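Local atomic coordinates of aphrodisin (Mesocricetus auratus, PDB entry 1E5P), a protein that acts as an aphrodisiac pheromone of the female hamster, a secreted lipocalin associated with odorant and small-molecule binding that reliably elicits copulatory behaviour in males. Residues A[89-94]-A[116-121]; A[109-114]-A[124-129]; A[3-8]-A[85-90]; A[14-19]-A[133-138]; A[34-39]-A[43-48]. All blocks are in the same frame, centred on the assembly; numbering follows the deposited sequence.

Contact 1: A[89-94]-A[116-121]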
# COMPACT_ATOMS: atom_id res chain seq x y z
N SER A 89 -9.52 -8.02 -10.61
CA SER A 89 -9.67 -9.18 -9.73
C SER A 89 -8.38 -9.65 -9.12
O SER A 89 -8.39 -10.30 -8.05
CB SER A 89 -10.46 -10.30 -10.40
OG SER A 89 -11.82 -10.24 -9.95
N ASP A 90 -7.23 -9.37 -9.74
CA ASP A 90 -5.96 -9.81 -9.22
C ASP A 90 -5.07 -8.66 -8.77
O ASP A 90 -3.93 -8.95 -8.41
CB ASP A 90 -5.18 -10.60 -10.30
CG ASP A 90 -4.76 -9.66 -11.42
OD1 ASP A 90 -5.59 -8.85 -11.88
OD2 ASP A 90 -3.60 -9.72 -11.85
N LYS A 91 -5.52 -7.42 -8.89
CA LYS A 91 -4.69 -6.30 -8.45
C LYS A 91 -5.47 -5.12 -7.93
O LYS A 91 -6.61 -4.84 -8.31
CB LYS A 91 -3.71 -5.87 -9.57
CG LYS A 91 -2.34 -6.50 -9.22
CD LYS A 91 -1.44 -6.63 -10.39
CE LYS A 91 -0.68 -7.94 -10.39
NZ LYS A 91 -1.52 -9.01 -11.02
N ILE A 92 -4.87 -4.42 -6.95
CA ILE A 92 -5.45 -3.18 -6.45
C ILE A 92 -4.34 -2.10 -6.53
O ILE A 92 -3.25 -2.36 -6.01
CB ILE A 92 -5.92 -3.21 -4.99
CG1 ILE A 92 -6.81 -4.41 -4.66
CG2 ILE A 92 -6.64 -1.90 -4.64
CD1 ILE A 92 -6.90 -4.65 -3.15
N PHE A 93 -4.61 -1.01 -7.20
CA PHE A 93 -3.64 0.12 -7.21
C PHE A 93 -4.18 1.15 -6.22
O PHE A 93 -5.31 1.64 -6.41
CB PHE A 93 -3.61 0.77 -8.61
CG PHE A 93 -3.03 -0.14 -9.67
CD1 PHE A 93 -3.77 -1.20 -10.16
CD2 PHE A 93 -1.76 0.10 -10.18
CE1 PHE A 93 -3.25 -2.04 -11.14
CE2 PHE A 93 -1.24 -0.74 -11.15
CZ PHE A 93 -1.98 -1.80 -11.62
N PHE A 94 -3.46 1.43 -5.14
CA PHE A 94 -3.90 2.40 -4.15
C PHE A 94 -3.01 3.67 -4.18
O PHE A 94 -1.83 3.55 -4.51
CB PHE A 94 -3.61 1.87 -2.72
CG PHE A 94 -4.42 0.73 -2.20
CD1 PHE A 94 -5.68 0.98 -1.64
CD2 PHE A 94 -3.95 -0.57 -2.21
CE1 PHE A 94 -6.44 -0.06 -1.14
CE2 PHE A 94 -4.70 -1.61 -1.70
CZ PHE A 94 -5.94 -1.35 -1.15
N ASN A 116 1.79 -12.69 -8.31
CA ASN A 116 2.69 -12.54 -9.45
C ASN A 116 3.18 -11.11 -9.64
O ASN A 116 2.56 -10.15 -9.21
CB ASN A 116 1.96 -12.97 -10.73
CG ASN A 116 1.71 -14.47 -10.80
OD1 ASN A 116 2.60 -15.25 -10.45
ND2 ASN A 116 0.51 -14.85 -11.22
N ALA A 117 4.33 -11.03 -10.31
CA ALA A 117 4.88 -9.73 -10.72
C ALA A 117 3.89 -9.09 -11.70
O ALA A 117 3.05 -9.75 -12.31
CB ALA A 117 6.21 -9.94 -11.45
N LEU A 118 3.96 -7.78 -11.85
CA LEU A 118 3.08 -7.05 -12.74
C LEU A 118 3.32 -7.42 -14.21
O LEU A 118 4.48 -7.63 -14.56
CB LEU A 118 3.37 -5.54 -12.61
CG LEU A 118 3.02 -4.86 -11.30
CD1 LEU A 118 2.76 -3.36 -11.53
CD2 LEU A 118 1.84 -5.49 -10.58
N THR A 119 2.26 -7.47 -14.98
CA THR A 119 2.42 -7.71 -16.43
C THR A 119 2.82 -6.39 -17.06
O THR A 119 2.77 -5.32 -16.45
CB THR A 119 1.09 -8.14 -17.05
OG1 THR A 119 0.14 -7.09 -16.86
CG2 THR A 119 0.56 -9.41 -16.40
N PRO A 120 3.17 -6.43 -18.35
CA PRO A 120 3.54 -5.20 -19.04
C PRO A 120 2.43 -4.18 -18.99
O PRO A 120 2.69 -2.98 -18.79
CB PRO A 120 3.88 -5.70 -20.44
CG PRO A 120 4.49 -7.05 -20.17
CD PRO A 120 3.59 -7.64 -19.09
N GLU A 121 1.17 -4.59 -19.16
CA GLU A 121 0.06 -3.64 -19.12
C GLU A 121 -0.13 -3.07 -17.71
O GLU A 121 -0.42 -1.88 -17.56
CB GLU A 121 -1.26 -4.24 -19.62
CG GLU A 121 -1.28 -4.45 -21.13
CD GLU A 121 -2.57 -4.96 -21.70
OE1 GLU A 121 -3.54 -5.19 -20.97
OE2 GLU A 121 -2.60 -5.11 -22.96
O HOH W 1 0.46 -9.91 -12.52

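Contact 2: A[109-114]-A[124-129]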
# COMPACT_ATOMS: atom_id res chain seq x y z
N ILE A 109 2.22 5.22 -4.06
CA ILE A 109 1.35 4.33 -4.84
C ILE A 109 1.72 2.92 -4.37
O ILE A 109 2.90 2.58 -4.28
CB ILE A 109 1.52 4.41 -6.36
CG1 ILE A 109 1.06 5.79 -6.83
CG2 ILE A 109 0.71 3.31 -7.04
CD1 ILE A 109 1.53 6.14 -8.23
N VAL A 110 0.72 2.12 -4.01
CA VAL A 110 0.94 0.75 -3.60
C VAL A 110 0.14 -0.16 -4.55
O VAL A 110 -1.04 0.13 -4.81
CB VAL A 110 0.45 0.51 -2.15
CG1 VAL A 110 0.59 -0.94 -1.77
CG2 VAL A 110 1.24 1.44 -1.22
N VAL A 111 0.80 -1.16 -5.10
CA VAL A 111 0.06 -2.12 -5.95
C VAL A 111 -0.00 -3.45 -5.19
O VAL A 111 1.02 -4.07 -4.93
CB VAL A 111 0.72 -2.35 -7.32
CG1 VAL A 111 -0.14 -3.30 -8.17
CG2 VAL A 111 0.95 -1.03 -8.05
N ALA A 112 -1.21 -3.85 -4.82
CA ALA A 112 -1.42 -5.12 -4.14
C ALA A 112 -1.79 -6.17 -5.21
O ALA A 112 -2.42 -5.78 -6.19
CB ALA A 112 -2.60 -4.98 -3.18
N GLY A 113 -1.41 -7.42 -5.02
CA GLY A 113 -1.75 -8.45 -5.98
C GLY A 113 -1.88 -9.82 -5.34
O GLY A 113 -1.62 -10.02 -4.16
N LYS A 114 -2.25 -10.79 -6.18
CA LYS A 114 -2.39 -12.16 -5.69
C LYS A 114 -1.08 -12.90 -5.62
O LYS A 114 -1.01 -14.01 -5.05
CB LYS A 114 -3.47 -12.88 -6.50
CG LYS A 114 -4.81 -12.16 -6.37
CD LYS A 114 -5.41 -12.36 -4.99
CE LYS A 114 -6.72 -11.59 -4.82
NZ LYS A 114 -7.36 -11.98 -3.54
N GLU A 124 2.37 -0.45 -17.23
CA GLU A 124 1.99 0.79 -17.91
C GLU A 124 0.99 1.57 -17.07
O GLU A 124 1.10 2.79 -16.94
CB GLU A 124 1.40 0.49 -19.30
CG GLU A 124 0.85 1.71 -20.02
CD GLU A 124 1.92 2.72 -20.37
OE1 GLU A 124 3.11 2.38 -20.34
OE2 GLU A 124 1.57 3.87 -20.69
N ILE A 125 -0.00 0.89 -16.50
CA ILE A 125 -0.99 1.57 -15.63
C ILE A 125 -0.27 2.23 -14.45
O ILE A 125 -0.57 3.34 -14.07
CB ILE A 125 -2.05 0.58 -15.13
CG1 ILE A 125 -2.93 0.15 -16.31
CG2 ILE A 125 -2.90 1.22 -14.04
CD1 ILE A 125 -3.96 -0.91 -15.98
N LEU A 126 0.67 1.52 -13.85
CA LEU A 126 1.43 2.07 -12.73
C LEU A 126 2.21 3.32 -13.14
O LEU A 126 2.23 4.31 -12.40
CB LEU A 126 2.40 1.00 -12.23
CG LEU A 126 3.40 1.47 -11.13
CD1 LEU A 126 2.64 1.95 -9.91
CD2 LEU A 126 4.34 0.31 -10.83
N VAL A 127 2.88 3.25 -14.28
CA VAL A 127 3.63 4.42 -14.78
C VAL A 127 2.71 5.59 -15.01
O VAL A 127 3.09 6.71 -14.61
CB VAL A 127 4.44 4.04 -16.04
CG1 VAL A 127 4.86 5.25 -16.84
CG2 VAL A 127 5.65 3.23 -15.59
N GLN A 128 1.52 5.39 -15.59
CA GLN A 128 0.58 6.47 -15.83
C GLN A 128 0.19 7.09 -14.49
O GLN A 128 0.16 8.32 -14.31
CB GLN A 128 -0.61 6.01 -16.68
CG GLN A 128 -0.26 5.63 -18.11
CD GLN A 128 -1.43 5.54 -19.07
OE1 GLN A 128 -1.66 6.39 -19.94
NE2 GLN A 128 -2.21 4.47 -18.95
N PHE A 129 -0.04 6.25 -13.46
CA PHE A 129 -0.38 6.78 -12.14
C PHE A 129 0.78 7.54 -11.50
O PHE A 129 0.58 8.60 -10.91
CB PHE A 129 -0.85 5.65 -11.22
CG PHE A 129 -2.26 5.18 -11.46
CD1 PHE A 129 -3.27 6.09 -11.68
CD2 PHE A 129 -2.58 3.83 -11.45
CE1 PHE A 129 -4.58 5.69 -11.90
CE2 PHE A 129 -3.89 3.42 -11.66
CZ PHE A 129 -4.87 4.33 -11.88

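Contact 3: A[3-8]-A[85-90]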
# COMPACT_ATOMS: atom_id res chain seq x y z
N PHE A 3 -16.07 -0.70 -3.16
CA PHE A 3 -14.82 -1.03 -2.39
C PHE A 3 -14.91 -2.40 -1.77
O PHE A 3 -13.98 -2.93 -1.18
CB PHE A 3 -14.52 0.05 -1.36
CG PHE A 3 -14.04 1.35 -1.93
CD1 PHE A 3 -13.64 1.49 -3.25
CD2 PHE A 3 -13.98 2.47 -1.11
CE1 PHE A 3 -13.20 2.70 -3.75
CE2 PHE A 3 -13.53 3.69 -1.60
CZ PHE A 3 -13.14 3.80 -2.91
N ALA A 4 -16.06 -3.07 -1.99
CA ALA A 4 -16.25 -4.43 -1.46
C ALA A 4 -15.35 -5.43 -2.17
O ALA A 4 -15.08 -6.53 -1.67
CB ALA A 4 -17.71 -4.82 -1.57
N GLU A 5 -14.79 -5.05 -3.32
CA GLU A 5 -13.89 -5.82 -4.14
C GLU A 5 -12.48 -5.87 -3.53
O GLU A 5 -11.56 -6.47 -4.09
CB GLU A 5 -13.75 -5.16 -5.53
CG GLU A 5 -15.03 -5.16 -6.34
CD GLU A 5 -15.04 -4.09 -7.42
OE1 GLU A 5 -14.11 -4.05 -8.24
OE2 GLU A 5 -16.00 -3.29 -7.42
N LEU A 6 -12.32 -5.21 -2.40
CA LEU A 6 -11.05 -5.15 -1.69
C LEU A 6 -10.82 -6.37 -0.81
O LEU A 6 -9.67 -6.70 -0.50
CB LEU A 6 -10.97 -3.87 -0.86
CG LEU A 6 -11.00 -2.52 -1.54
CD1 LEU A 6 -11.05 -1.40 -0.50
CD2 LEU A 6 -9.83 -2.32 -2.48
N GLN A 7 -11.86 -7.07 -0.39
CA GLN A 7 -11.76 -8.22 0.49
C GLN A 7 -11.00 -9.43 -0.04
O GLN A 7 -11.23 -9.85 -1.18
CB GLN A 7 -13.21 -8.64 0.82
CG GLN A 7 -13.34 -9.95 1.57
CD GLN A 7 -13.34 -9.83 3.07
OE1 GLN A 7 -14.07 -9.02 3.65
NE2 GLN A 7 -12.53 -10.67 3.71
N GLY A 8 -10.09 -10.01 0.75
CA GLY A 8 -9.36 -11.20 0.39
C GLY A 8 -7.86 -11.17 0.69
O GLY A 8 -7.36 -10.26 1.34
N LEU A 85 -7.15 3.48 -6.53
CA LEU A 85 -7.15 4.24 -7.78
C LEU A 85 -7.78 3.37 -8.89
O LEU A 85 -8.41 3.90 -9.81
CB LEU A 85 -5.72 4.52 -8.25
CG LEU A 85 -4.91 5.56 -7.48
CD1 LEU A 85 -3.42 5.45 -7.82
CD2 LEU A 85 -5.41 6.96 -7.77
N TYR A 86 -7.57 2.06 -8.77
CA TYR A 86 -8.04 1.12 -9.80
C TYR A 86 -8.03 -0.29 -9.26
O TYR A 86 -7.07 -0.77 -8.66
CB TYR A 86 -7.10 1.25 -11.03
CG TYR A 86 -7.47 0.29 -12.15
CD1 TYR A 86 -8.72 0.37 -12.74
CD2 TYR A 86 -6.59 -0.69 -12.58
CE1 TYR A 86 -9.08 -0.50 -13.76
CE2 TYR A 86 -6.95 -1.57 -13.60
CZ TYR A 86 -8.19 -1.47 -14.18
OH TYR A 86 -8.56 -2.34 -15.19
N ILE A 87 -9.14 -1.02 -9.47
CA ILE A 87 -9.24 -2.37 -8.96
C ILE A 87 -9.55 -3.37 -10.07
O ILE A 87 -10.39 -3.07 -10.92
CB ILE A 87 -10.38 -2.47 -7.91
CG1 ILE A 87 -10.26 -1.40 -6.83
CG2 ILE A 87 -10.39 -3.86 -7.28
CD1 ILE A 87 -11.47 -1.22 -5.94
N THR A 88 -8.88 -4.49 -10.05
CA THR A 88 -9.10 -5.61 -10.94
C THR A 88 -9.25 -6.85 -10.03
O THR A 88 -9.08 -6.70 -8.82
CB THR A 88 -8.03 -5.92 -11.97
OG1 THR A 88 -6.87 -6.49 -11.37
CG2 THR A 88 -7.62 -4.71 -12.79
N SER A 89 -9.52 -8.02 -10.61
CA SER A 89 -9.67 -9.18 -9.73
C SER A 89 -8.38 -9.65 -9.12
O SER A 89 -8.39 -10.30 -8.05
CB SER A 89 -10.46 -10.30 -10.40
OG SER A 89 -11.82 -10.24 -9.95
N ASP A 90 -7.23 -9.37 -9.74
CA ASP A 90 -5.96 -9.81 -9.22
C ASP A 90 -5.07 -8.66 -8.77
O ASP A 90 -3.93 -8.95 -8.41
CB ASP A 90 -5.18 -10.60 -10.30
CG ASP A 90 -4.76 -9.66 -11.42
OD1 ASP A 90 -5.59 -8.85 -11.88
OD2 ASP A 90 -3.60 -9.72 -11.85
O HOH W 2 -10.80 -7.16 -6.75

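Contact 4: A[14-19]-A[133-138]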
# COMPACT_ATOMS: atom_id res chain seq x y z
N VAL A 14 4.39 -3.92 -5.61
CA VAL A 14 5.28 -2.76 -5.82
C VAL A 14 4.82 -1.61 -4.94
O VAL A 14 3.63 -1.51 -4.61
CB VAL A 14 5.32 -2.27 -7.28
CG1 VAL A 14 5.73 -3.30 -8.30
CG2 VAL A 14 4.01 -1.59 -7.64
N ILE A 15 5.75 -0.74 -4.53
CA ILE A 15 5.43 0.47 -3.82
C ILE A 15 6.27 1.60 -4.47
O ILE A 15 7.44 1.30 -4.73
CB ILE A 15 5.74 0.49 -2.32
CG1 ILE A 15 4.94 -0.57 -1.56
CG2 ILE A 15 5.36 1.87 -1.74
CD1 ILE A 15 5.40 -0.73 -0.12
N ALA A 16 5.66 2.71 -4.75
CA ALA A 16 6.38 3.88 -5.28
C ALA A 16 6.17 5.04 -4.32
O ALA A 16 5.05 5.18 -3.79
CB ALA A 16 5.86 4.24 -6.67
N ALA A 17 7.16 5.88 -4.05
CA ALA A 17 6.96 6.99 -3.12
C ALA A 17 7.85 8.17 -3.52
O ALA A 17 8.96 7.94 -4.02
CB ALA A 17 7.33 6.59 -1.69
N ASP A 18 7.39 9.37 -3.19
CA ASP A 18 8.22 10.56 -3.49
C ASP A 18 9.38 10.66 -2.52
O ASP A 18 10.44 11.22 -2.90
CB ASP A 18 7.39 11.81 -3.61
CG ASP A 18 6.57 12.17 -2.39
OD1 ASP A 18 6.54 11.37 -1.44
OD2 ASP A 18 5.94 13.25 -2.38
N ASN A 19 9.27 10.17 -1.29
CA ASN A 19 10.38 10.15 -0.31
C ASN A 19 10.86 8.71 -0.27
O ASN A 19 10.37 7.84 0.46
CB ASN A 19 9.89 10.65 1.06
CG ASN A 19 9.42 12.09 1.02
OD1 ASN A 19 8.45 12.48 1.70
ND2 ASN A 19 10.07 12.95 0.23
N LYS A 133 0.60 11.39 -10.30
CA LYS A 133 0.79 11.72 -8.88
C LYS A 133 2.12 12.43 -8.67
O LYS A 133 2.55 12.66 -7.53
CB LYS A 133 0.78 10.45 -8.03
CG LYS A 133 -0.54 9.70 -8.11
CD LYS A 133 -1.75 10.63 -8.08
CE LYS A 133 -2.93 10.04 -7.33
N LYS A 134 2.93 12.66 -9.70
CA LYS A 134 4.23 13.28 -9.61
C LYS A 134 5.22 12.49 -8.76
O LYS A 134 5.92 13.03 -7.90
CB LYS A 134 4.10 14.73 -9.12
CG LYS A 134 3.31 15.61 -10.09
N ILE A 135 5.26 11.17 -8.96
CA ILE A 135 6.22 10.31 -8.29
C ILE A 135 7.19 9.78 -9.35
O ILE A 135 6.77 9.19 -10.35
CB ILE A 135 5.55 9.10 -7.61
CG1 ILE A 135 4.64 9.58 -6.47
CG2 ILE A 135 6.61 8.14 -7.07
CD1 ILE A 135 3.76 8.49 -5.88
N PRO A 136 8.48 10.00 -9.15
CA PRO A 136 9.47 9.57 -10.13
C PRO A 136 9.39 8.08 -10.39
O PRO A 136 9.31 7.29 -9.45
CB PRO A 136 10.80 9.95 -9.51
CG PRO A 136 10.48 10.91 -8.41
CD PRO A 136 9.10 10.52 -7.92
N VAL A 137 9.49 7.69 -11.68
CA VAL A 137 9.46 6.25 -11.98
C VAL A 137 10.67 5.57 -11.40
O VAL A 137 10.61 4.37 -11.08
CB VAL A 137 9.24 5.99 -13.48
CG1 VAL A 137 9.19 4.51 -13.82
CG2 VAL A 137 7.91 6.63 -13.91
N GLU A 138 11.81 6.29 -11.09
CA GLU A 138 12.95 5.58 -10.49
C GLU A 138 12.68 5.28 -9.02
O GLU A 138 13.45 4.57 -8.37
CB GLU A 138 14.21 6.43 -10.59
CG GLU A 138 14.17 7.72 -9.79
CD GLU A 138 15.42 8.55 -10.02

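Contact 5: A[34-39]-A[43-48]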
# COMPACT_ATOMS: atom_id res chain seq x y z
N ARG A 34 -0.94 -8.93 3.68
CA ARG A 34 -1.35 -10.32 3.81
C ARG A 34 -2.86 -10.44 3.57
O ARG A 34 -3.26 -11.43 2.93
CB ARG A 34 -1.03 -10.92 5.18
CG ARG A 34 0.49 -11.12 5.41
CD ARG A 34 1.00 -12.27 4.56
NE ARG A 34 2.42 -12.62 4.72
CZ ARG A 34 3.36 -12.04 3.96
NH1 ARG A 34 3.06 -11.12 3.06
NH2 ARG A 34 4.64 -12.43 4.09
N HIS A 35 -3.67 -9.48 3.99
CA HIS A 35 -5.13 -9.70 3.82
C HIS A 35 -5.87 -8.40 4.05
O HIS A 35 -5.35 -7.51 4.73
CB HIS A 35 -5.57 -10.68 4.94
CG HIS A 35 -6.79 -11.49 4.56
ND1 HIS A 35 -6.68 -12.69 3.90
CD2 HIS A 35 -8.10 -11.27 4.72
CE1 HIS A 35 -7.88 -13.19 3.67
NE2 HIS A 35 -8.77 -12.34 4.16
N ILE A 36 -7.06 -8.28 3.45
CA ILE A 36 -7.92 -7.14 3.69
C ILE A 36 -9.32 -7.74 4.02
O ILE A 36 -9.73 -8.64 3.30
CB ILE A 36 -8.07 -6.24 2.45
CG1 ILE A 36 -6.71 -5.58 2.14
CG2 ILE A 36 -9.13 -5.17 2.68
CD1 ILE A 36 -6.73 -4.74 0.87
N ASP A 37 -9.88 -7.28 5.12
CA ASP A 37 -11.25 -7.75 5.48
C ASP A 37 -12.12 -6.50 5.48
O ASP A 37 -11.72 -5.49 6.07
CB ASP A 37 -11.24 -8.44 6.84
CG ASP A 37 -10.49 -9.76 6.74
OD1 ASP A 37 -11.05 -10.73 6.22
OD2 ASP A 37 -9.32 -9.79 7.16
N CYS A 38 -13.28 -6.58 4.84
CA CYS A 38 -14.19 -5.44 4.76
C CYS A 38 -15.39 -5.62 5.69
O CYS A 38 -15.86 -6.75 5.83
CB CYS A 38 -14.80 -5.36 3.33
SG CYS A 38 -13.61 -4.68 2.15
N TYR A 39 -15.76 -4.55 6.37
CA TYR A 39 -16.93 -4.54 7.24
C TYR A 39 -17.86 -3.40 6.87
O TYR A 39 -17.42 -2.33 6.46
CB TYR A 39 -16.49 -4.40 8.72
CG TYR A 39 -15.62 -5.58 9.10
CD1 TYR A 39 -16.17 -6.77 9.53
CD2 TYR A 39 -14.23 -5.50 8.97
CE1 TYR A 39 -15.38 -7.86 9.85
CE2 TYR A 39 -13.43 -6.59 9.27
CZ TYR A 39 -14.00 -7.76 9.70
OH TYR A 39 -13.22 -8.84 10.01
N SER A 43 -16.94 0.05 4.68
CA SER A 43 -16.69 1.35 5.30
C SER A 43 -15.63 1.24 6.40
O SER A 43 -15.10 2.24 6.90
CB SER A 43 -17.95 1.98 5.84
OG SER A 43 -18.44 1.26 6.95
N GLU A 44 -15.36 0.01 6.82
CA GLU A 44 -14.24 -0.25 7.76
C GLU A 44 -13.37 -1.29 7.02
O GLU A 44 -13.95 -2.31 6.61
CB GLU A 44 -14.69 -0.74 9.10
CG GLU A 44 -15.17 0.31 10.08
CD GLU A 44 -15.75 -0.39 11.33
OE1 GLU A 44 -15.65 -1.62 11.40
OE2 GLU A 44 -16.28 0.33 12.19
N MSE A 45 -12.08 -1.06 6.81
CA MSE A 45 -11.25 -1.98 6.00
C MSE A 45 -10.09 -2.39 6.90
O MSE A 45 -9.25 -1.52 7.16
CB MSE A 45 -10.73 -1.35 4.70
CG MSE A 45 -9.57 -1.96 3.96
SE MSE A 45 -8.99 -1.37 2.33
CE MSE A 45 -9.72 0.26 2.34
N GLU A 46 -10.14 -3.61 7.42
CA GLU A 46 -9.03 -4.07 8.25
C GLU A 46 -7.91 -4.60 7.37
O GLU A 46 -8.14 -5.46 6.53
CB GLU A 46 -9.45 -5.18 9.19
CG GLU A 46 -8.23 -5.71 9.94
CD GLU A 46 -8.62 -6.88 10.82
OE1 GLU A 46 -9.67 -7.47 10.49
OE2 GLU A 46 -7.87 -7.12 11.77
N ILE A 47 -6.70 -4.11 7.61
CA ILE A 47 -5.58 -4.54 6.76
C ILE A 47 -4.60 -5.32 7.64
O ILE A 47 -4.25 -4.80 8.69
CB ILE A 47 -4.86 -3.32 6.12
CG1 ILE A 47 -5.87 -2.55 5.25
CG2 ILE A 47 -3.69 -3.77 5.29
CD1 ILE A 47 -5.41 -1.21 4.75
N THR A 48 -4.25 -6.51 7.20
CA THR A 48 -3.27 -7.34 7.95
C THR A 48 -2.00 -7.34 7.07
O THR A 48 -2.13 -7.57 5.88
CB THR A 48 -3.80 -8.76 8.09
OG1 THR A 48 -5.03 -8.70 8.84
CG2 THR A 48 -2.82 -9.65 8.86
O HOH W 3 -7.23 -8.06 7.40
O HOH W 4 -10.55 -9.74 10.51

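Contact 1: A[89-94]-A[116-121]
Lys91 and Leu118 make the direct apolar contact, with the aliphatic part of the lysine passing slantwise over one methyl of the leucine. Leu118 CD2 lies 3.5 Å from Lys91 CD and equally near CE, tight for carbon against carbon. A bend at chi3 (-140°) swings CE in beside the methyl that CD already touches, and chi4 (85°) then turns the amine away toward a water. No direct hydrogen bond joins the segments. The polar link is that water, which accepts from Lys91 NZ at 2.6 Å and donates to Ala117 O, also at 2.6 Å. Asp90 also reaches the amine, but their spacing is improbably short and Asp90 has two conformers, so the details of that salt bridge are doubtful. Around this pair, Lys91 and Leu118 both rest on Val111 of strand 105-113, while Leu118 also touches Ile13 of strand 8-17 and Leu126 of helix 120-132. The contact thus sits where the start of strand 91-99 meets the lead-in to the helix, which Thr119 N-caps.

Contact 2: A[109-114]-A[124-129]
Leu126 pushes a single methyl, CD1, between Ile109 and Val111, two residues on the same side of strand 109-113. It meets Ile109 CG2 at 3.7 Å and Val111 CG2 at 3.9 Å. The CB of Leu126 does not itself aim at the strand; CG anti to the backbone N (chi1 174°), with chi2 then turning CD1 to the strand, brings the end back. The two strand residues offer differently placed branches: in Ile109 CG2 is the methyl opposite the backbone N, whereas in Val111 (chi1 -177°) the CG2 that touches lies beside the N. Ile109 also extends its longer branch, and CD1 closes on the backbone of Phe129, 3.6 Å from its C, with Phe129 CB at 3.9 Å. The ring itself does not meet Ile109. It leads off toward strand 79-87, where it packs on Leu85 and Tyr86. Strand and helix segments run nearly antiparallel, at 162°, with their axes 10.2 Å apart. Not one hydrogen bond or charge pair crosses between them, so the fit of branched aliphatic groups probably helps set how the helix lies on the outside of the barrel, as in other lipocalins.

Contact 3: A[3-8]-A[85-90]
Phe3 lays its ring beside Ile87, whose CD1 comes in obliquely, 4.4 Å from Phe3 CD1 in one of the two conformers of Phe3. The same ring meets that of Tyr72, their planes about 40° apart, and touches Pro84. The second flat group, the carboxylate of Glu5, slants across the other branch of Ile87 in van der Waals contact: OE1 is 3.8 Å from CG2, and the methylene Glu5 CB lies 4.0 Å from that methyl. Leu6 completes the grip, crossing Ile87 at about a right angle with CD2 4.0 Å from its CD1. One isoleucine thus serves three residues. Its chi1 of -52° sends CG2 away from the backbone N, against Glu5, and CG1 and CD1 toward Phe3 and Leu6. These three come together because residues 4-6 form a 3-10 turn, in which Leu6 N bonds to Phe3 O at 3.1 Å. Such a turn ahead of the first strand is a lipocalin hallmark, and the Gly-X-Trp signature follows at Gly8 and Trp10; the indole NE1 of Trp10 bonds back to Leu6 O. Across the way, Leu85 and Tyr86 form a classic beta bulge opposite Phe93, just before Ile87. Polar contact between the segments runs through a water that donates to Glu5 O at 2.9 Å and to Thr88 O at 2.7 Å.

Contact 4: A[14-19]-A[133-138]
Ile135 meets strand 14-17 through its CG2 methyl, which sits 4.0 Å from Ala16 CB and 3.8 Å from the backbone C of Ala17. The same methyl comes within 4.1 Å of Asp18 N, so it lies against main chain as much as side chain. The other branch reaches across the strand, bringing CD1 to 4.1 Å from Ala16 O. A chi1 of -65° keeps CG1 beside the backbone N and turns CG2 to the strand. One shell out, Lys134 turns the chain off the end of helix 120-132 in a Schellman motif; its positive phi, 62°, brings Ile135 round to face the strand. On the other side, Asp18 is held by its carboxylate, whose OD1 accepts from Asn107 N. No hydrogen bond runs between the two segments. Ile135 also touches Ile109 of strand 105-113, which pairs with 8-17. The contact therefore fastens the exit of the helix over two neighbouring strands, just before the chain returns as strand 140-142 to pair with 8-17 as well.

Contact 5: A[34-39]-A[43-48]
Thr48 O takes two backbone donors, Arg34 N at 2.8 Å and His35 N at 3.1 Å, both from the same face of its plane, a classic beta bulge. In return Thr48 N bonds almost straight to His35 O (2.9 Å, 178°). Reciprocal bonds join Asp37 with Glu46, the shorter from Glu46 N to Asp37 O at 2.8 Å, and Tyr39 with Glu44, where Ser43 adds a second bulge. On the face carrying His35, Asp37, Tyr39 and Thr48, Asp37 and Glu46 point the same way, Asp37 OD2 and Glu46 OE1 4.1 Å apart in one of two Glu46 conformers. Such closeness might raise one pKa, but doubtfully given the second conformer; Asp37 OD1 also accepts from Gln7 NE2. A water on Asp37 OD2 and Thr48 OG1 helps bridge the strands. In that conformer Glu46 OE1 lies at the Tyr39 ring edge. On the opposite face Ile36 CG2 presses on selenomethionine Met45, 3.5 Å from CG and 3.8 Å from SE. With CG anti to the backbone N (chi1 162°), the Met45 chain runs beside the isoleucine. Met45 and Ile47 touch Phe82 of strand 79-87. The whole is an antiparallel hairpin of the lipocalin barrel, its turn spanned by disulfide Cys38-Cys42.

From the N terminus, segment 3-8 opens contact 3 and leads into strand 8-17, whose end opens contact 4. Contact 5 closes first, a short hairpin lying within the spans of contacts 3 and 4. Contact 3 closes at 85-90, bringing the N-terminal turn to strand 79-87; since 14-19 lies inside that span and 133-138 beyond it, contacts 3 and 4 cross. Ser89 and Asp90 are shared with contact 1, which opens there and crosses contact 2, the two joining the lead-in and body of helix 120-132 to strands 91-99 and 105-113. Contact 4 encloses both and closes last, tying the helix exit to the first strand. Contacts 4 and 5 lie on opposite sides of the chain's centre.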